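Local structure of phenol hydroxylase component phN (Pseudomonas stutzeri, 3U52) at residues A110-F122 / R183-S195. The protein probably serves as the diiron-bearing subunit of a multicomponent phenol hydroxylase, using oxygen activated at its two iron ions to hydroxylate phenol. Residues are numbered along the deposited sequence; the frame is centred on the assembly and turned at random.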
loop_
_atom_site.group_PDB
_atom_site.type_symbol
_atom_site.label_atom_id
_atom_site.label_comp_id
_atom_site.label_asym_id
_atom_site.label_seq_id
_atom_site.Cartn_x
_atom_site.Cartn_y
_atom_site.Cartn_z
ATOM N N ALA A 110 13.527 19.264 13.996
ATOM C CA ALA A 110 14.729 19.677 14.740
ATOM C C ALA A 110 15.849 18.624 14.745
ATOM O O ALA A 110 17.021 18.978 14.625
ATOM C CB ALA A 110 14.369 20.022 16.143
ATOM N N ALA A 111 15.510 17.335 14.823
ATOM C CA ALA A 111 16.544 16.308 14.892
ATOM C C ALA A 111 17.195 16.183 13.500
ATOM O O ALA A 111 18.424 15.978 13.369
ATOM C CB ALA A 111 15.984 15.021 15.357
ATOM N N PHE A 112 16.378 16.352 12.466
ATOM C CA PHE A 112 16.909 16.366 11.092
ATOM C C PHE A 112 18.025 17.428 10.909
ATOM O O PHE A 112 19.098 17.116 10.421
ATOM C CB PHE A 112 15.781 16.533 10.065
ATOM C CG PHE A 112 16.208 17.245 8.808
ATOM C CD1 PHE A 112 17.225 16.703 7.969
ATOM C CD2 PHE A 112 15.586 18.419 8.442
ATOM C CE1 PHE A 112 17.609 17.332 6.828
ATOM C CE2 PHE A 112 15.987 19.114 7.254
ATOM C CZ PHE A 112 16.990 18.561 6.458
ATOM N N GLN A 113 17.750 18.677 11.304
ATOM C CA GLN A 113 18.766 19.740 11.243
ATOM C C GLN A 113 19.970 19.514 12.170
ATOM O O GLN A 113 21.078 19.788 11.775
ATOM C CB GLN A 113 18.151 21.100 11.584
ATOM C CG GLN A 113 16.745 21.297 11.148
ATOM C CD GLN A 113 16.230 22.646 11.473
ATOM O OE1 GLN A 113 15.527 22.845 12.490
ATOM N NE2 GLN A 113 16.592 23.614 10.641
ATOM N N GLY A 114 19.723 19.075 13.407
ATOM C CA GLY A 114 20.778 18.826 14.399
ATOM C C GLY A 114 21.697 17.696 13.967
ATOM O O GLY A 114 22.928 17.819 14.055
ATOM N N TYR A 115 21.128 16.594 13.474
ATOM C CA TYR A 115 21.961 15.504 12.973
ATOM C C TYR A 115 22.685 15.870 11.662
ATOM O O TYR A 115 23.824 15.427 11.447
ATOM C CB TYR A 115 21.139 14.224 12.782
ATOM C CG TYR A 115 21.009 13.426 14.063
ATOM C CD1 TYR A 115 19.830 13.495 14.817
ATOM C CD2 TYR A 115 22.081 12.665 14.552
ATOM C CE1 TYR A 115 19.714 12.809 16.015
ATOM C CE2 TYR A 115 21.968 11.956 15.773
ATOM C CZ TYR A 115 20.784 12.051 16.482
ATOM O OH TYR A 115 20.636 11.348 17.646
ATOM N N SER A 116 22.041 16.630 10.780
ATOM C CA SER A 116 22.729 17.112 9.554
ATOM C C SER A 116 24.016 17.874 9.961
ATOM O O SER A 116 25.122 17.633 9.446
ATOM C CB SER A 116 21.819 18.054 8.765
ATOM O OG SER A 116 20.686 17.373 8.204
ATOM N N LYS A 117 23.855 18.823 10.875
ATOM C CA LYS A 117 25.002 19.582 11.333
ATOM C C LYS A 117 26.066 18.734 11.996
ATOM O O LYS A 117 27.243 18.923 11.731
ATOM C CB LYS A 117 24.568 20.758 12.215
ATOM C CG LYS A 117 25.759 21.389 13.026
ATOM C CD LYS A 117 25.418 22.770 13.531
ATOM C CE LYS A 117 26.655 23.345 14.287
ATOM N NZ LYS A 117 27.519 24.109 13.306
ATOM N N VAL A 118 25.683 17.780 12.850
ATOM C CA VAL A 118 26.669 16.952 13.548
ATOM C C VAL A 118 27.355 15.930 12.583
ATOM O O VAL A 118 28.539 15.562 12.742
ATOM C CB VAL A 118 25.969 16.342 14.843
ATOM C CG1 VAL A 118 25.352 14.981 14.560
ATOM C CG2 VAL A 118 26.911 16.303 16.026
ATOM N N GLY A 119 26.634 15.502 11.548
ATOM C CA GLY A 119 27.229 14.723 10.434
ATOM C C GLY A 119 28.199 15.501 9.518
ATOM O O GLY A 119 28.735 14.936 8.551
ATOM N N ARG A 120 28.414 16.794 9.813
ATOM C CA ARG A 120 29.559 17.577 9.302
ATOM C C ARG A 120 30.718 17.780 10.344
ATOM O O ARG A 120 31.871 17.965 9.958
ATOM C CB ARG A 120 29.062 18.934 8.768
ATOM C CG ARG A 120 30.173 19.937 8.437
ATOM C CD ARG A 120 30.994 19.479 7.195
ATOM N NE ARG A 120 32.054 20.436 6.868
ATOM C CZ ARG A 120 33.182 20.582 7.550
ATOM N NH1 ARG A 120 33.482 19.798 8.615
ATOM N NH2 ARG A 120 34.034 21.517 7.138
ATOM N N GLN A 121 30.438 17.746 11.644
ATOM C CA GLN A 121 31.436 18.233 12.642
ATOM C C GLN A 121 32.489 17.278 13.096
ATOM O O GLN A 121 33.515 17.743 13.592
ATOM C CB GLN A 121 30.794 18.786 13.922
ATOM C CG GLN A 121 29.832 19.903 13.743
ATOM C CD GLN A 121 30.295 20.960 12.806
ATOM O OE1 GLN A 121 31.431 21.537 12.919
ATOM N NE2 GLN A 121 29.418 21.262 11.850
ATOM N N PHE A 122 32.218 15.965 12.994
ATOM C CA PHE A 122 33.106 14.927 13.539
ATOM C C PHE A 122 34.184 14.608 12.532
ATOM O O PHE A 122 33.876 14.483 11.332
ATOM C CB PHE A 122 32.335 13.636 13.881
ATOM C CG PHE A 122 31.390 13.790 15.015
ATOM C CD1 PHE A 122 31.830 14.353 16.221
ATOM C CD2 PHE A 122 30.083 13.374 14.904
ATOM C CE1 PHE A 122 31.005 14.502 17.302
ATOM C CE2 PHE A 122 29.216 13.540 15.983
ATOM C CZ PHE A 122 29.684 14.116 17.197
ATOM N N ARG A 183 20.616 21.316 20.723
ATOM C CA ARG A 183 21.233 21.880 19.502
ATOM C C ARG A 183 22.164 23.113 19.763
ATOM O O ARG A 183 23.051 23.413 18.967
ATOM C CB ARG A 183 20.158 22.268 18.529
ATOM C CG ARG A 183 19.416 21.063 17.920
ATOM C CD ARG A 183 18.839 21.497 16.600
ATOM N NE ARG A 183 17.719 22.400 16.794
ATOM C CZ ARG A 183 17.358 23.382 15.966
ATOM N NH1 ARG A 183 16.289 24.123 16.258
ATOM N NH2 ARG A 183 18.068 23.661 14.880
ATOM N N SER A 184 21.977 23.795 20.889
ATOM C CA SER A 184 22.923 24.815 21.252
ATOM C C SER A 184 24.192 24.281 21.898
ATOM O O SER A 184 25.198 25.004 21.995
ATOM C CB SER A 184 22.244 25.854 22.097
ATOM O OG SER A 184 21.808 25.302 23.310
ATOM N N ALA A 185 24.133 23.035 22.381
ATOM C CA ALA A 185 25.244 22.351 23.016
ATOM C C ALA A 185 26.238 21.955 21.894
ATOM O O ALA A 185 25.899 22.037 20.705
ATOM C CB ALA A 185 24.740 21.109 23.735
ATOM N N GLY A 186 27.464 21.582 22.259
ATOM C CA GLY A 186 28.404 21.030 21.262
ATOM C C GLY A 186 27.987 19.640 20.749
ATOM O O GLY A 186 26.940 19.077 21.195
ATOM N N PRO A 187 28.759 19.096 19.780
ATOM C CA PRO A 187 28.398 17.848 19.097
ATOM C C PRO A 187 28.404 16.567 19.962
ATOM O O PRO A 187 27.508 15.737 19.817
ATOM C CB PRO A 187 29.428 17.758 17.932
ATOM C CG PRO A 187 30.598 18.650 18.395
ATOM C CD PRO A 187 29.989 19.720 19.235
ATOM N N PHE A 188 29.369 16.411 20.867
ATOM C CA PHE A 188 29.344 15.255 21.765
ATOM C C PHE A 188 28.163 15.246 22.722
ATOM O O PHE A 188 27.590 14.162 23.001
ATOM C CB PHE A 188 30.681 15.068 22.499
ATOM C CG PHE A 188 31.839 14.717 21.561
ATOM C CD1 PHE A 188 32.815 15.649 21.287
ATOM C CD2 PHE A 188 31.939 13.450 21.004
ATOM C CE1 PHE A 188 33.874 15.340 20.420
ATOM C CE2 PHE A 188 32.987 13.114 20.127
ATOM C CZ PHE A 188 33.958 14.086 19.835
ATOM N N GLU A 189 27.820 16.417 23.242
ATOM C CA GLU A 189 26.650 16.510 24.148
ATOM C C GLU A 189 25.376 16.297 23.336
ATOM O O GLU A 189 24.478 15.575 23.776
ATOM C CB GLU A 189 26.598 17.834 24.919
ATOM C CG GLU A 189 25.430 17.861 25.923
ATOM C CD GLU A 189 25.367 19.118 26.773
ATOM O OE1 GLU A 189 24.439 19.192 27.584
ATOM O OE2 GLU A 189 26.218 20.030 26.671
ATOM N N PHE A 190 25.331 16.850 22.129
ATOM C CA PHE A 190 24.148 16.624 21.260
ATOM C C PHE A 190 23.937 15.106 21.093
ATOM O O PHE A 190 22.814 14.589 21.324
ATOM C CB PHE A 190 24.274 17.300 19.895
ATOM C CG PHE A 190 23.106 17.003 18.942
ATOM C CD1 PHE A 190 21.904 17.687 19.039
ATOM C CD2 PHE A 190 23.207 15.989 18.002
ATOM C CE1 PHE A 190 20.831 17.404 18.174
ATOM C CE2 PHE A 190 22.147 15.698 17.148
ATOM C CZ PHE A 190 20.964 16.414 17.238
ATOM N N LEU A 191 25.000 14.400 20.719
ATOM C CA LEU A 191 24.881 12.936 20.567
ATOM C C LEU A 191 24.521 12.218 21.885
ATOM O O LEU A 191 23.687 11.286 21.913
ATOM C CB LEU A 191 26.145 12.366 19.927
ATOM C CG LEU A 191 26.042 11.910 18.458
ATOM C CD1 LEU A 191 24.875 12.447 17.547
ATOM C CD2 LEU A 191 27.386 11.974 17.821
ATOM N N THR A 192 25.113 12.650 22.996
ATOM C CA THR A 192 24.809 12.009 24.275
ATOM C C THR A 192 23.364 12.247 24.675
ATOM O O THR A 192 22.717 11.351 25.239
ATOM C CB THR A 192 25.796 12.450 25.387
ATOM O OG1 THR A 192 27.118 12.043 24.996
ATOM C CG2 THR A 192 25.435 11.786 26.736
ATOM N N ALA A 193 22.866 13.454 24.423
ATOM C CA ALA A 193 21.502 13.833 24.755
ATOM C C ALA A 193 20.496 13.041 23.917
ATOM O O ALA A 193 19.548 12.439 24.424
ATOM C CB ALA A 193 21.305 15.320 24.449
ATOM N N ILE A 194 20.701 13.125 22.623
ATOM C CA ILE A 194 19.695 12.676 21.672
ATOM C C ILE A 194 19.867 11.202 21.257
ATOM O O ILE A 194 18.914 10.406 21.351
ATOM C CB ILE A 194 19.535 13.685 20.436
ATOM C CG1 ILE A 194 19.308 15.134 20.925
ATOM C CG2 ILE A 194 18.386 13.250 19.506
ATOM C CD1 ILE A 194 18.087 15.399 21.948
ATOM N N SER A 195 21.077 10.810 20.860
ATOM C CA SER A 195 21.312 9.433 20.428
ATOM C C SER A 195 21.322 8.453 21.605
ATOM O O SER A 195 20.647 7.415 21.553
ATOM C CB SER A 195 22.585 9.300 19.606
ATOM O OG SER A 195 22.314 9.739 18.277
#
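In the diiron helical bundle of this hydroxylase, helix 105-121, which supplies the iron ligand E108, packs on the start of helix 187-216, source of the ligand E199, where Y115 meets F190. The axes of 110-121 and 187-195 approach to 10.5 Å, their N-to-C directions 134° apart. Y115 enters as a knob among F190, L191, I194 and S195. F190 turns its edge onto the tyrosine in a T-shaped pair with ring planes 71° apart, its CE2 above the ring centre. The F190 side chain reaches G114 because its chi1 of 176° sets CG anti to the backbone N; CZ then lies 3.6 Å from G114 C, and a side chain at G114 would collide with this ring. L191 CD1 lies 3.4 Å from Y115 CE2, and I194 CG2 packs near Y115 OH. At the ring edge, Y115 OH donates a hydrogen bond to S195 OG, though the modelled 2.4 Å is doubtfully short. Replacing Y115 by an alanine is likely to open a gap beneath the edge of F190 and beside L191 CD1. Farther along, V118 CG2 presses tightly on P187 CB (3.5 Å), and F122 CE1 comes over one face of F188, offset toward its rim. At the other end, the aliphatic part of R183 passes G114, while its NH2 bonds to a polar side chain of another protein's chain. F188 and L191 also touch a bound xenon, consistent with a small gas-binding pocket beside this interhelical packing, within the diiron helical bundle characteristic of bacterial multicomponent monooxygenases.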